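Long-range contacts in tyrosine-protein phosphatase non-receptor type 18 (Homo sapiens, PDB 2OC3), which dephosphorylates phosphotyrosine in proteins, including autophosphorylated tyrosine kinases, and is seen here as its catalytic domain: residues V49-A54 against P71-R76; L79-E84 against L122-G127; R97-S102 against V246-Q251; A134-E139 against Q193-S198. All coordinates share one frame; numbering follows the deposited sequence. Where two conformers were deposited one is given.

From the N terminus, contact 1 comes first. It closes a short loop of 16 residues and ties the chain after helix 29-47 to the turn before strand 76-78. Contact 2 opens just beyond it, at 79-84, and closes when helix 116-125 ends, so the two lie in series. Contact 3 opens at 97-102, before contact 2 has closed, and these two cross. Its far partner is helix 238-254, which makes it the longest closure of the four. Contact 4 falls wholly within that span and joins the ends of the parallel strands 130-133 and 187-196. Contacts 3 and 4 lie on opposite sides of the chain's centre.

Contact 1 (V49-A54 against P71-R76); sequences VCSTVA and PYDQTR
Asp73 and Ser51 make the central grip. Asp73 OD2 takes two hydrogen bonds. Ser51 OG donates to Asp73 OD2 at 2.6 Å, on its anti lone pair. Val53 N donates to Asp73 OD2 at 2.7 Å, on the syn one. Asp73 OD1 accepts Ala54 N at 3.0 Å, nearly straight at 170°, again on a syn lone pair. Three bonds thus hold the carboxylate and fix its rotation. The backbone adds one more: Asp73 N donates to Ser51 O over 2.8 Å.

The next residue, Gln74, holds Ser51 as well. A bend at chi2 (66°) swings its amide back to the 49-54 segment. There Gln74 NE2 donates to Ser51 OG at 3.1 Å, while Ser51 N donates to Gln74 OE1, meeting the C=O from the side at 107°. Ser51 OG is therefore both donor and acceptor. On the flank, Cys50 SG sits 4.0 Å from the centroid of the Tyr72 ring, obliquely placed. Thr52 CG2 lies at the edge of that ring. Ala54 CB rests over one face of the Arg76 guanidinium, 3.5 Å from Arg76 NE.

Outside partners position these groups. Arg76 makes a salt bridge to Asp89, and Tyr72 meets Trp44 edge-to-face.

The Tyr72 side chain is about 8 Å from that of Cys237, a substrate-binding residue by similarity. Segment 71-76 comes shortly after the KNRY sequence of the phosphotyrosine-recognition loop. Asp73 and Arg76 are the first and fourth residues of the DxxRVxL motif of classical tyrosine phosphatases.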
loop_
_atom_site.group_PDB
_atom_site.type_symbol
_atom_site.label_atom_id
_atom_site.label_comp_id
_atom_site.label_asym_id
_atom_site.label_seq_id
_atom_site.Cartn_x
_atom_site.Cartn_y
_atom_site.Cartn_z
ATOM N N VAL A 49 1.450 2.184 22.542
ATOM C CA VAL A 49 1.228 3.576 22.134
ATOM C C VAL A 49 0.471 3.502 20.806
ATOM O O VAL A 49 1.062 3.292 19.731
ATOM C CB VAL A 49 2.532 4.347 22.030
ATOM C CG1 VAL A 49 2.274 5.818 21.617
ATOM C CG2 VAL A 49 3.322 4.271 23.388
ATOM N N CYS A 50 -0.842 3.657 20.889
ATOM C CA CYS A 50 -1.735 3.415 19.772
ATOM C C CYS A 50 -2.980 4.227 19.954
ATOM O O CYS A 50 -3.711 4.080 20.957
ATOM C CB CYS A 50 -2.075 1.947 19.673
ATOM S SG CYS A 50 -3.237 1.588 18.325
ATOM N N SER A 51 -3.195 5.190 19.052
ATOM C CA SER A 51 -4.404 6.018 19.106
ATOM C C SER A 51 -4.890 6.440 17.718
ATOM O O SER A 51 -4.174 6.286 16.743
ATOM C CB SER A 51 -4.166 7.255 19.987
ATOM O OG SER A 51 -3.112 8.073 19.523
ATOM N N THR A 52 -6.137 6.894 17.652
ATOM C CA THR A 52 -6.794 7.261 16.402
ATOM C C THR A 52 -7.530 8.619 16.563
ATOM O O THR A 52 -8.649 8.810 16.027
ATOM C CB THR A 52 -7.747 6.140 15.934
ATOM O OG1 THR A 52 -8.699 5.859 16.979
ATOM C CG2 THR A 52 -6.970 4.868 15.612
ATOM N N VAL A 53 -6.881 9.556 17.258
ATOM C CA VAL A 53 -7.463 10.867 17.599
ATOM C C VAL A 53 -7.748 11.657 16.304
ATOM O O VAL A 53 -8.860 12.169 16.099
ATOM C CB VAL A 53 -6.469 11.667 18.506
ATOM C CG1 VAL A 53 -6.895 13.131 18.697
ATOM C CG2 VAL A 53 -6.307 10.968 19.857
ATOM N N ALA A 54 -6.767 11.744 15.407
ATOM C CA ALA A 54 -6.903 12.632 14.266
ATOM C C ALA A 54 -8.045 12.154 13.372
ATOM O O ALA A 54 -8.857 12.944 12.862
ATOM C CB ALA A 54 -5.608 12.701 13.492
ATOM N N PRO A 71 -6.391 5.710 10.661
ATOM C CA PRO A 71 -4.942 5.609 10.697
ATOM C C PRO A 71 -4.446 5.817 12.124
ATOM O O PRO A 71 -4.947 6.662 12.863
ATOM C CB PRO A 71 -4.502 6.792 9.803
ATOM C CG PRO A 71 -5.572 7.804 9.989
ATOM C CD PRO A 71 -6.830 6.985 10.058
ATOM N N TYR A 72 -3.427 5.079 12.515
ATOM C CA TYR A 72 -2.873 5.297 13.855
ATOM C C TYR A 72 -2.169 6.631 13.849
ATOM O O TYR A 72 -1.446 6.968 12.920
ATOM C CB TYR A 72 -1.847 4.227 14.176
ATOM C CG TYR A 72 -2.431 2.816 14.226
ATOM C CD1 TYR A 72 -3.660 2.605 14.837
ATOM C CD2 TYR A 72 -1.755 1.705 13.697
ATOM C CE1 TYR A 72 -4.220 1.345 14.938
ATOM C CE2 TYR A 72 -2.340 0.410 13.811
ATOM C CZ TYR A 72 -3.561 0.272 14.446
ATOM O OH TYR A 72 -4.237 -0.971 14.568
ATOM N N ASP A 73 -2.390 7.427 14.880
ATOM C CA ASP A 73 -1.720 8.732 14.970
ATOM C C ASP A 73 -0.205 8.634 14.907
ATOM O O ASP A 73 0.456 9.555 14.452
ATOM C CB ASP A 73 -2.074 9.388 16.312
ATOM C CG ASP A 73 -3.570 9.720 16.459
ATOM O OD1 ASP A 73 -4.156 10.308 15.509
ATOM O OD2 ASP A 73 -4.169 9.426 17.531
ATOM N N GLN A 74 0.345 7.562 15.453
ATOM C CA GLN A 74 1.789 7.454 15.660
ATOM C C GLN A 74 2.618 7.463 14.371
ATOM O O GLN A 74 3.805 7.798 14.384
ATOM C CB GLN A 74 2.101 6.198 16.457
ATOM C CG GLN A 74 1.641 6.235 17.909
ATOM C CD GLN A 74 0.167 6.284 18.102
ATOM O OE1 GLN A 74 -0.627 5.665 17.379
ATOM N NE2 GLN A 74 -0.250 7.028 19.179
ATOM N N THR A 75 2.003 7.024 13.277
ATOM C CA THR A 75 2.666 6.830 11.996
ATOM C C THR A 75 1.838 7.516 10.878
ATOM O O THR A 75 2.120 7.288 9.704
ATOM C CB THR A 75 2.763 5.330 11.671
ATOM O OG1 THR A 75 1.439 4.788 11.681
ATOM C CG2 THR A 75 3.681 4.583 12.656
ATOM N N ARG A 76 0.825 8.325 11.194
ATOM C CA ARG A 76 -0.021 8.870 10.140
ATOM C C ARG A 76 0.738 9.824 9.240
ATOM O O ARG A 76 1.667 10.506 9.649
ATOM C CB ARG A 76 -1.289 9.563 10.670
ATOM C CG ARG A 76 -1.075 10.880 11.340
ATOM C CD ARG A 76 -2.409 11.461 11.782
ATOM N NE ARG A 76 -2.305 12.824 12.297
ATOM C CZ ARG A 76 -2.646 13.941 11.645
ATOM N NH1 ARG A 76 -2.518 15.119 12.271
ATOM N NH2 ARG A 76 -3.122 13.929 10.400
#

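Contact 2 (L79-E84 against L122-G127); sequences LSLLQE and LVWEFG
Leu122 meets Leu79 with its backbone flank. The Leu79 methyl CD2 rests 3.7 Å from Leu122 CA and also touches Leu122 CB. Two residues on, Trp124 offers the pyrrole part of its indole. Leu81 CD2 approaches it obliquely and comes within 3.8 Å of Trp124 CD1.

Glu125 carries the polar part of the contact. Its CG is anti to the backbone N (chi1 176°) and the rest of the chain is extended, which sends the carboxylate across to the turn at Ser80. Glu125 OE1 accepts Ser80 N on its syn lone pair, at 2.8 Å and 169°. Glu125 OE1 also accepts Leu81 N at 3.0 Å, but from above the carboxylate plane. Ser80 OG donates to Glu125 OE2 at 2.6 Å, also from well out of the plane. These three bonds hold the carboxylate to the start of the type II turn from Ser80 to Gln83. They would probably favour its ionised form.

Phe126 follows as the helix ends. Leu79 CD2 touches the edge of its ring, 4.0 Å from Phe126 CE2. Glu125 CG lies over the centre of one ring face. Gly127, with positive phi, is the C-prime residue of a Schellman motif that finishes the helix.

The turn thus packs against the C-terminal end of helix 116-125. Leu79 and Leu122 both reach Ile91 of strand 90-91. Leu122 and Phe126 lie on Ile106 of strand 103-108. On another flank Trp124 and Leu81 meet Phe184 of strand 175-184, and Arg189 makes a cation-pi contact with Trp124.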
loop_
_atom_site.group_PDB
_atom_site.type_symbol
_atom_site.label_atom_id
_atom_site.label_comp_id
_atom_site.label_asym_id
_atom_site.label_seq_id
_atom_site.Cartn_x
_atom_site.Cartn_y
_atom_site.Cartn_z
ATOM N N LEU A 79 -0.037 15.852 6.021
ATOM C CA LEU A 79 0.101 16.659 4.795
ATOM C C LEU A 79 0.405 18.114 5.178
ATOM O O LEU A 79 -0.181 18.670 6.136
ATOM C CB LEU A 79 -1.170 16.582 3.954
ATOM C CG LEU A 79 -1.513 15.159 3.454
ATOM C CD1 LEU A 79 -2.866 15.133 2.723
ATOM C CD2 LEU A 79 -0.366 14.574 2.592
ATOM N N SER A 80 1.286 18.746 4.428
ATOM C CA SER A 80 1.583 20.138 4.581
ATOM C C SER A 80 1.418 20.873 3.260
ATOM O O SER A 80 1.371 22.102 3.239
ATOM C CB SER A 80 2.992 20.340 5.103
ATOM O OG SER A 80 4.002 19.996 4.171
ATOM N N LEU A 81 1.341 20.151 2.138
ATOM C CA LEU A 81 1.244 20.823 0.869
ATOM C C LEU A 81 -0.082 21.581 0.814
ATOM O O LEU A 81 -1.169 21.060 1.133
ATOM C CB LEU A 81 1.401 19.797 -0.276
ATOM C CG LEU A 81 1.450 20.354 -1.704
ATOM C CD1 LEU A 81 2.775 21.100 -1.929
ATOM C CD2 LEU A 81 1.258 19.274 -2.760
ATOM N N LEU A 82 0.010 22.850 0.432
ATOM C CA LEU A 82 -1.137 23.746 0.367
ATOM C C LEU A 82 -1.670 24.122 1.734
ATOM O O LEU A 82 -2.774 24.586 1.822
ATOM C CB LEU A 82 -2.259 23.193 -0.542
ATOM C CG LEU A 82 -1.914 22.980 -2.042
ATOM C CD1 LEU A 82 -3.046 22.297 -2.797
ATOM C CD2 LEU A 82 -1.563 24.297 -2.703
ATOM N N GLN A 83 -0.881 23.938 2.796
ATOM C CA GLN A 83 -1.365 24.334 4.133
ATOM C C GLN A 83 -1.673 25.823 4.171
ATOM O O GLN A 83 -2.678 26.218 4.792
ATOM C CB GLN A 83 -0.359 23.984 5.229
ATOM C CG GLN A 83 0.989 24.676 5.124
ATOM N N GLU A 84 -0.818 26.634 3.523
ATOM C CA GLU A 84 -0.994 28.113 3.465
ATOM C C GLU A 84 -2.299 28.531 2.784
ATOM O O GLU A 84 -2.793 29.638 2.990
ATOM C CB GLU A 84 0.198 28.797 2.760
ATOM C CG GLU A 84 0.203 28.632 1.231
ATOM N N LEU A 122 -0.617 14.046 -1.331
ATOM C CA LEU A 122 0.251 13.015 -0.749
ATOM C C LEU A 122 1.309 12.614 -1.776
ATOM O O LEU A 122 2.509 12.667 -1.484
ATOM C CB LEU A 122 -0.579 11.800 -0.286
ATOM C CG LEU A 122 0.131 10.587 0.309
ATOM C CD1 LEU A 122 -0.891 9.742 1.081
ATOM C CD2 LEU A 122 0.765 9.706 -0.749
ATOM N N VAL A 123 0.859 12.233 -2.981
ATOM C CA VAL A 123 1.785 11.765 -4.003
ATOM C C VAL A 123 2.817 12.875 -4.315
ATOM O O VAL A 123 4.019 12.623 -4.418
ATOM C CB VAL A 123 0.995 11.349 -5.249
ATOM C CG1 VAL A 123 1.939 11.152 -6.443
ATOM C CG2 VAL A 123 0.172 10.103 -4.946
ATOM N N TRP A 124 2.344 14.109 -4.452
ATOM C CA TRP A 124 3.258 15.208 -4.824
ATOM C C TRP A 124 4.234 15.546 -3.688
ATOM O O TRP A 124 5.448 15.666 -3.847
ATOM C CB TRP A 124 2.425 16.430 -5.169
ATOM C CG TRP A 124 3.225 17.498 -5.881
ATOM C CD1 TRP A 124 3.930 18.518 -5.302
ATOM C CD2 TRP A 124 3.475 17.581 -7.290
ATOM N NE1 TRP A 124 4.586 19.241 -6.260
ATOM C CE2 TRP A 124 4.294 18.722 -7.490
ATOM C CE3 TRP A 124 3.060 16.845 -8.396
ATOM C CZ2 TRP A 124 4.743 19.095 -8.749
ATOM C CZ3 TRP A 124 3.496 17.251 -9.653
ATOM C CH2 TRP A 124 4.328 18.361 -9.803
ATOM N N GLU A 125 3.678 15.729 -2.503
ATOM C CA GLU A 125 4.492 16.203 -1.364
ATOM C C GLU A 125 5.667 15.276 -1.071
ATOM O O GLU A 125 6.788 15.749 -0.793
ATOM C CB GLU A 125 3.634 16.351 -0.099
ATOM C CG GLU A 125 4.465 16.755 1.131
ATOM C CD GLU A 125 3.637 17.255 2.308
ATOM O OE1 GLU A 125 2.393 17.353 2.209
ATOM O OE2 GLU A 125 4.304 17.568 3.334
ATOM N N PHE A 126 5.435 13.965 -1.123
ATOM C CA PHE A 126 6.461 12.990 -0.795
ATOM C C PHE A 126 7.257 12.486 -2.007
ATOM O O PHE A 126 8.118 11.624 -1.845
ATOM C CB PHE A 126 5.841 11.873 0.084
ATOM C CG PHE A 126 5.246 12.436 1.345
ATOM C CD1 PHE A 126 6.078 12.865 2.352
ATOM C CD2 PHE A 126 3.908 12.634 1.490
ATOM C CE1 PHE A 126 5.557 13.439 3.497
ATOM C CE2 PHE A 126 3.393 13.189 2.631
ATOM C CZ PHE A 126 4.230 13.603 3.622
ATOM N N GLY A 127 7.014 13.078 -3.183
ATOM C CA GLY A 127 7.827 12.747 -4.357
ATOM C C GLY A 127 7.679 11.354 -4.878
ATOM O O GLY A 127 8.602 10.777 -5.474
#

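Contact 3 (R97-S102 against V246-Q251); sequences RGVDGS and VDYVRQ
The Tyr248 ring carries a methyl of Val99 on one face. Val99 CG1 stands 3.7 Å from the ring centroid and only 4° off the normal, a CH-pi contact over the middle of the ring. Arg97 O lies at the ring edge, 3.8 Å from Tyr248 CE1. A water lies in the ring plane at the edge near the hydroxyl. Gly98 C approaches more obliquely, 3.5 Å from Tyr248 CE1. A chi1 of -175° sets the ring trans to the backbone N of Tyr248, from where it runs out along the 97-102 turn and its hydroxyl reaches past Val99.

No direct hydrogen bond crosses the contact. Two waters do the joining. One donates to Gly98 O at 2.8 Å, the other to Val99 O at 2.9 Å, and both are hydrogen-bonded to Tyr248 OH. A phenylalanine in place of Tyr248 would keep the ring under Val99 but would probably leave both waters without their shared partner on the helix.

The Val99 side chain also wedges against the helix surface. Val99 CG1 is 3.3 Å from Tyr248 O and 4.0 Å from Gln251 CB. The turn has its own bracing. Residues Gly98 to Gly101 form a type I turn, and Asp100 OD1 accepts Ser102 N in an Asx turn.

This turn links the antiparallel strands 93-97 and 103-108 at one border of the main sheet. It leans on helix 238-254, whose Tyr248 also touches Val267 of helix 264-272. Next to it Asp247 bonds to Tyr105 of strand 103-108 and makes a salt bridge to Arg219 of helix 209-222.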
loop_
_atom_site.group_PDB
_atom_site.type_symbol
_atom_site.label_atom_id
_atom_site.label_comp_id
_atom_site.label_asym_id
_atom_site.label_seq_id
_atom_site.Cartn_x
_atom_site.Cartn_y
_atom_site.Cartn_z
ATOM N N ARG A 97 7.857 1.610 7.661
ATOM C CA ARG A 97 9.312 1.552 7.547
ATOM C C ARG A 97 9.773 0.392 6.664
ATOM O O ARG A 97 9.180 -0.681 6.676
ATOM C CB ARG A 97 9.907 1.336 8.930
ATOM C CG ARG A 97 9.748 2.503 9.849
ATOM C CD ARG A 97 10.420 2.255 11.184
ATOM N NE ARG A 97 9.620 1.370 12.021
ATOM C CZ ARG A 97 8.616 1.752 12.814
ATOM N NH1 ARG A 97 8.246 3.025 12.897
ATOM N NH2 ARG A 97 7.967 0.845 13.523
ATOM N N GLY A 98 10.832 0.637 5.900
ATOM C CA GLY A 98 11.430 -0.378 5.056
ATOM C C GLY A 98 12.666 -0.998 5.670
ATOM O O GLY A 98 12.989 -0.811 6.860
ATOM N N VAL A 99 13.358 -1.755 4.834
ATOM C CA VAL A 99 14.462 -2.598 5.334
ATOM C C VAL A 99 15.612 -1.750 5.873
ATOM O O VAL A 99 16.372 -2.237 6.697
ATOM C CB VAL A 99 14.974 -3.570 4.258
ATOM C CG1 VAL A 99 13.846 -4.519 3.861
ATOM C CG2 VAL A 99 15.547 -2.837 3.098
ATOM N N ASP A 100 15.732 -0.504 5.439
ATOM C CA ASP A 100 16.825 0.375 5.945
ATOM C C ASP A 100 16.354 1.281 7.101
ATOM O O ASP A 100 17.110 2.139 7.563
ATOM C CB ASP A 100 17.494 1.181 4.807
ATOM C CG ASP A 100 16.582 2.239 4.195
ATOM O OD1 ASP A 100 15.379 2.292 4.554
ATOM O OD2 ASP A 100 17.072 3.027 3.352
ATOM N N GLY A 101 15.127 1.065 7.579
ATOM C CA GLY A 101 14.543 1.863 8.661
ATOM C C GLY A 101 13.940 3.187 8.208
ATOM O O GLY A 101 13.377 3.905 9.022
ATOM N N SER A 102 14.061 3.510 6.922
ATOM C CA SER A 102 13.521 4.729 6.321
ATOM C C SER A 102 12.021 4.548 6.082
ATOM O O SER A 102 11.514 3.423 6.181
ATOM C CB SER A 102 14.182 4.999 4.966
ATOM O OG SER A 102 13.776 4.026 4.009
ATOM N N VAL A 246 5.612 -8.261 0.807
ATOM C CA VAL A 246 6.316 -8.960 -0.255
ATOM C C VAL A 246 7.520 -8.118 -0.703
ATOM O O VAL A 246 8.644 -8.619 -0.890
ATOM C CB VAL A 246 5.363 -9.246 -1.439
ATOM C CG1 VAL A 246 6.152 -9.705 -2.710
ATOM C CG2 VAL A 246 4.295 -10.244 -1.039
ATOM N N ASP A 247 7.311 -6.822 -0.857
ATOM C CA ASP A 247 8.405 -5.964 -1.280
ATOM C C ASP A 247 9.474 -5.891 -0.218
ATOM O O ASP A 247 10.664 -5.908 -0.558
ATOM C CB ASP A 247 7.953 -4.536 -1.568
ATOM C CG ASP A 247 9.104 -3.664 -1.996
ATOM O OD1 ASP A 247 9.496 -3.777 -3.179
ATOM O OD2 ASP A 247 9.606 -2.882 -1.183
ATOM N N TYR A 248 9.093 -5.725 1.051
ATOM C CA TYR A 248 10.066 -5.701 2.158
ATOM C C TYR A 248 10.953 -6.967 2.136
ATOM O O TYR A 248 12.205 -6.892 2.206
ATOM C CB TYR A 248 9.304 -5.564 3.472
ATOM C CG TYR A 248 10.154 -5.404 4.720
ATOM C CD1 TYR A 248 10.301 -4.157 5.317
ATOM C CD2 TYR A 248 10.699 -6.517 5.355
ATOM C CE1 TYR A 248 11.042 -4.007 6.491
ATOM C CE2 TYR A 248 11.441 -6.371 6.523
ATOM C CZ TYR A 248 11.607 -5.115 7.063
ATOM O OH TYR A 248 12.318 -4.929 8.243
ATOM N N VAL A 249 10.316 -8.132 2.065
ATOM C CA VAL A 249 11.053 -9.402 2.064
ATOM C C VAL A 249 11.918 -9.517 0.810
ATOM O O VAL A 249 13.073 -9.992 0.871
ATOM C CB VAL A 249 10.132 -10.599 2.276
ATOM C CG1 VAL A 249 10.942 -11.924 2.219
ATOM C CG2 VAL A 249 9.394 -10.456 3.603
ATOM N N ARG A 250 11.419 -9.059 -0.325
ATOM C CA ARG A 250 12.209 -9.113 -1.548
ATOM C C ARG A 250 13.414 -8.199 -1.448
ATOM O O ARG A 250 14.477 -8.545 -1.961
ATOM C CB ARG A 250 11.348 -8.723 -2.740
ATOM C CG ARG A 250 12.036 -8.874 -4.085
ATOM C CD ARG A 250 11.049 -8.790 -5.222
ATOM N NE ARG A 250 11.761 -8.829 -6.506
ATOM C CZ ARG A 250 12.291 -7.762 -7.091
ATOM N NH1 ARG A 250 12.187 -6.544 -6.605
ATOM N NH2 ARG A 250 12.933 -7.913 -8.255
ATOM N N GLN A 251 13.290 -7.043 -0.822
ATOM C CA GLN A 251 14.429 -6.160 -0.647
ATOM C C GLN A 251 15.471 -6.821 0.253
ATOM O O GLN A 251 16.679 -6.723 -0.042
ATOM C CB GLN A 251 14.003 -4.825 -0.098
ATOM C CG GLN A 251 13.173 -4.022 -1.108
ATOM C CD GLN A 251 13.913 -3.777 -2.423
ATOM O OE1 GLN A 251 13.807 -4.536 -3.403
ATOM N NE2 GLN A 251 14.662 -2.694 -2.436
HETATM O O HOH W 1 12.410 -2.046 9.346
HETATM O O HOH W 2 15.395 -4.541 8.062
#

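Contact 4 (A134-E139 against Q193-S198); sequences ACREIE and QLQYMS
Gln195 reaches from strand 187-196 to the backbone of Cys135. An extended side chain (chi1 -172°) carries the amide across. Gln195 NE2 donates to Cys135 O at 3.0 Å and 161°, in the carbonyl plane on a lone pair. Gln195 NE2 also donates to a water 3.0 Å away, and that water accepts Glu137 N. The other end of the amide, Gln195 OE1, is held by Arg178. A leucine here is likely to leave Cys135 O without this donor and to take one of its acceptors from Arg178.

Arg136 meets the other segment with its aliphatic part. Arg136 CD lies 3.3 Å from Met197 O. The guanidinium bends back, with Ile138 O over one face. Arg136 N donates to Glu139 OE2, an oxygen that also forms a salt bridge to Arg239, a substrate-binding residue by similarity.

Tyr196 makes the third contact through its CB, 4.1 Å from Ala134 CA. Its ring meets Trp199 edge-to-face.

Segment 134-139 follows strand 130-133, and 193-198 takes in the end of its parallel neighbour 187-196. Ala134 makes a backbone hydrogen bond with His232 of strand 229-232, and its side chain is about 4 Å from that of Cys233, the predicted phosphocysteine nucleophile. Leu194 and Tyr196 pack against helix 209-222, while Gln195 lies beside Met133 of strand 130-133.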
loop_
_atom_site.group_PDB
_atom_site.type_symbol
_atom_site.label_atom_id
_atom_site.label_comp_id
_atom_site.label_asym_id
_atom_site.label_seq_id
_atom_site.Cartn_x
_atom_site.Cartn_y
_atom_site.Cartn_z
ATOM N N ALA A 134 -4.182 -2.148 -5.468
ATOM C CA ALA A 134 -4.529 -3.559 -5.406
ATOM C C ALA A 134 -6.006 -3.759 -5.287
ATOM O O ALA A 134 -6.439 -4.591 -4.473
ATOM C CB ALA A 134 -3.849 -4.247 -4.190
ATOM N N CYS A 135 -6.781 -3.004 -6.045
ATOM C CA CYS A 135 -8.218 -3.203 -6.113
ATOM C C CYS A 135 -8.695 -2.622 -7.436
ATOM O O CYS A 135 -7.948 -1.997 -8.175
ATOM C CB CYS A 135 -8.939 -2.548 -4.927
ATOM S SG CYS A 135 -9.013 -0.775 -4.915
ATOM N N ARG A 136 -9.968 -2.876 -7.731
ATOM C CA ARG A 136 -10.646 -2.221 -8.861
ATOM C C ARG A 136 -11.502 -1.077 -8.339
ATOM O O ARG A 136 -11.857 -1.061 -7.163
ATOM C CB ARG A 136 -11.543 -3.210 -9.581
ATOM C CG ARG A 136 -10.783 -4.286 -10.368
ATOM C CD ARG A 136 -11.704 -5.405 -10.796
ATOM N NE ARG A 136 -12.197 -6.189 -9.678
ATOM C CZ ARG A 136 -13.409 -6.709 -9.543
ATOM N NH1 ARG A 136 -14.340 -6.489 -10.471
ATOM N NH2 ARG A 136 -13.681 -7.389 -8.425
ATOM N N GLU A 137 -11.946 -0.199 -9.240
ATOM C CA GLU A 137 -12.879 0.876 -8.863
ATOM C C GLU A 137 -14.162 0.348 -8.226
ATOM O O GLU A 137 -14.648 0.875 -7.246
ATOM C CB GLU A 137 -13.236 1.701 -10.083
ATOM C CG GLU A 137 -12.187 2.632 -10.533
ATOM C CD GLU A 137 -12.536 3.153 -11.903
ATOM O OE1 GLU A 137 -13.532 3.896 -11.991
ATOM O OE2 GLU A 137 -11.869 2.714 -12.864
ATOM N N ILE A 138 -14.722 -0.696 -8.839
ATOM C CA ILE A 138 -15.952 -1.362 -8.386
ATOM C C ILE A 138 -15.655 -2.839 -8.274
ATOM O O ILE A 138 -15.052 -3.411 -9.192
ATOM C CB ILE A 138 -17.105 -1.179 -9.404
ATOM C CG1 ILE A 138 -17.445 0.315 -9.523
ATOM C CG2 ILE A 138 -18.328 -1.949 -8.955
ATOM C CD1 ILE A 138 -18.385 0.630 -10.698
ATOM N N GLU A 139 -15.994 -3.432 -7.152
ATOM C CA GLU A 139 -15.807 -4.858 -6.950
ATOM C C GLU A 139 -17.111 -5.463 -6.491
ATOM O O GLU A 139 -17.660 -5.037 -5.472
ATOM C CB GLU A 139 -14.711 -5.100 -5.925
ATOM C CG GLU A 139 -13.343 -4.562 -6.312
ATOM C CD GLU A 139 -12.247 -4.966 -5.369
ATOM O OE1 GLU A 139 -12.529 -5.351 -4.191
ATOM O OE2 GLU A 139 -11.064 -4.889 -5.818
ATOM N N GLN A 193 1.633 4.191 -12.371
ATOM C CA GLN A 193 0.636 3.484 -11.551
ATOM C C GLN A 193 0.474 2.063 -12.028
ATOM O O GLN A 193 0.205 1.818 -13.220
ATOM C CB GLN A 193 -0.706 4.186 -11.639
ATOM C CG GLN A 193 -1.818 3.571 -10.761
ATOM C CD GLN A 193 -3.173 3.520 -11.425
ATOM O OE1 GLN A 193 -3.273 3.622 -12.642
ATOM N NE2 GLN A 193 -4.236 3.410 -10.629
ATOM N N LEU A 194 0.681 1.125 -11.119
ATOM C CA LEU A 194 0.459 -0.255 -11.393
ATOM C C LEU A 194 -0.831 -0.663 -10.735
ATOM O O LEU A 194 -1.012 -0.352 -9.568
ATOM C CB LEU A 194 1.591 -1.096 -10.870
ATOM C CG LEU A 194 2.926 -1.019 -11.613
ATOM C CD1 LEU A 194 4.165 -1.248 -10.692
ATOM C CD2 LEU A 194 2.928 -1.987 -12.765
ATOM N N GLN A 195 -1.723 -1.326 -11.465
ATOM C CA GLN A 195 -3.022 -1.705 -10.926
ATOM C C GLN A 195 -3.203 -3.194 -11.093
ATOM O O GLN A 195 -3.076 -3.722 -12.184
ATOM C CB GLN A 195 -4.174 -0.967 -11.624
ATOM C CG GLN A 195 -5.518 -1.250 -10.898
ATOM C CD GLN A 195 -6.736 -0.682 -11.573
ATOM O OE1 GLN A 195 -6.647 -0.012 -12.613
ATOM N NE2 GLN A 195 -7.907 -0.956 -10.976
ATOM N N TYR A 196 -3.459 -3.891 -10.004
ATOM C CA TYR A 196 -3.788 -5.314 -9.987
ATOM C C TYR A 196 -5.283 -5.394 -10.314
ATOM O O TYR A 196 -6.109 -4.714 -9.671
ATOM C CB TYR A 196 -3.473 -5.930 -8.597
ATOM C CG TYR A 196 -3.362 -7.414 -8.662
ATOM C CD1 TYR A 196 -2.133 -8.022 -8.688
ATOM C CD2 TYR A 196 -4.482 -8.229 -8.763
ATOM C CE1 TYR A 196 -2.018 -9.408 -8.820
ATOM C CE2 TYR A 196 -4.376 -9.595 -8.902
ATOM C CZ TYR A 196 -3.145 -10.177 -8.925
ATOM O OH TYR A 196 -3.039 -11.567 -9.090
ATOM N N MET A 197 -5.619 -6.175 -11.356
ATOM C CA MET A 197 -6.919 -6.052 -12.027
ATOM C C MET A 197 -7.927 -7.149 -11.708
ATOM O O MET A 197 -9.082 -7.006 -12.105
ATOM C CB MET A 197 -6.726 -6.020 -13.564
ATOM C CG MET A 197 -5.802 -4.924 -14.018
ATOM S SD MET A 197 -6.326 -3.264 -13.622
ATOM C CE MET A 197 -7.689 -3.111 -14.811
ATOM N N SER A 198 -7.517 -8.196 -10.984
ATOM C CA SER A 198 -8.346 -9.382 -10.781
ATOM C C SER A 198 -8.326 -9.950 -9.372
ATOM O O SER A 198 -8.667 -11.106 -9.167
ATOM C CB SER A 198 -7.877 -10.451 -11.750
ATOM O OG SER A 198 -6.539 -10.783 -11.425
HETATM O O HOH W 3 -10.722 -0.571 -12.007
#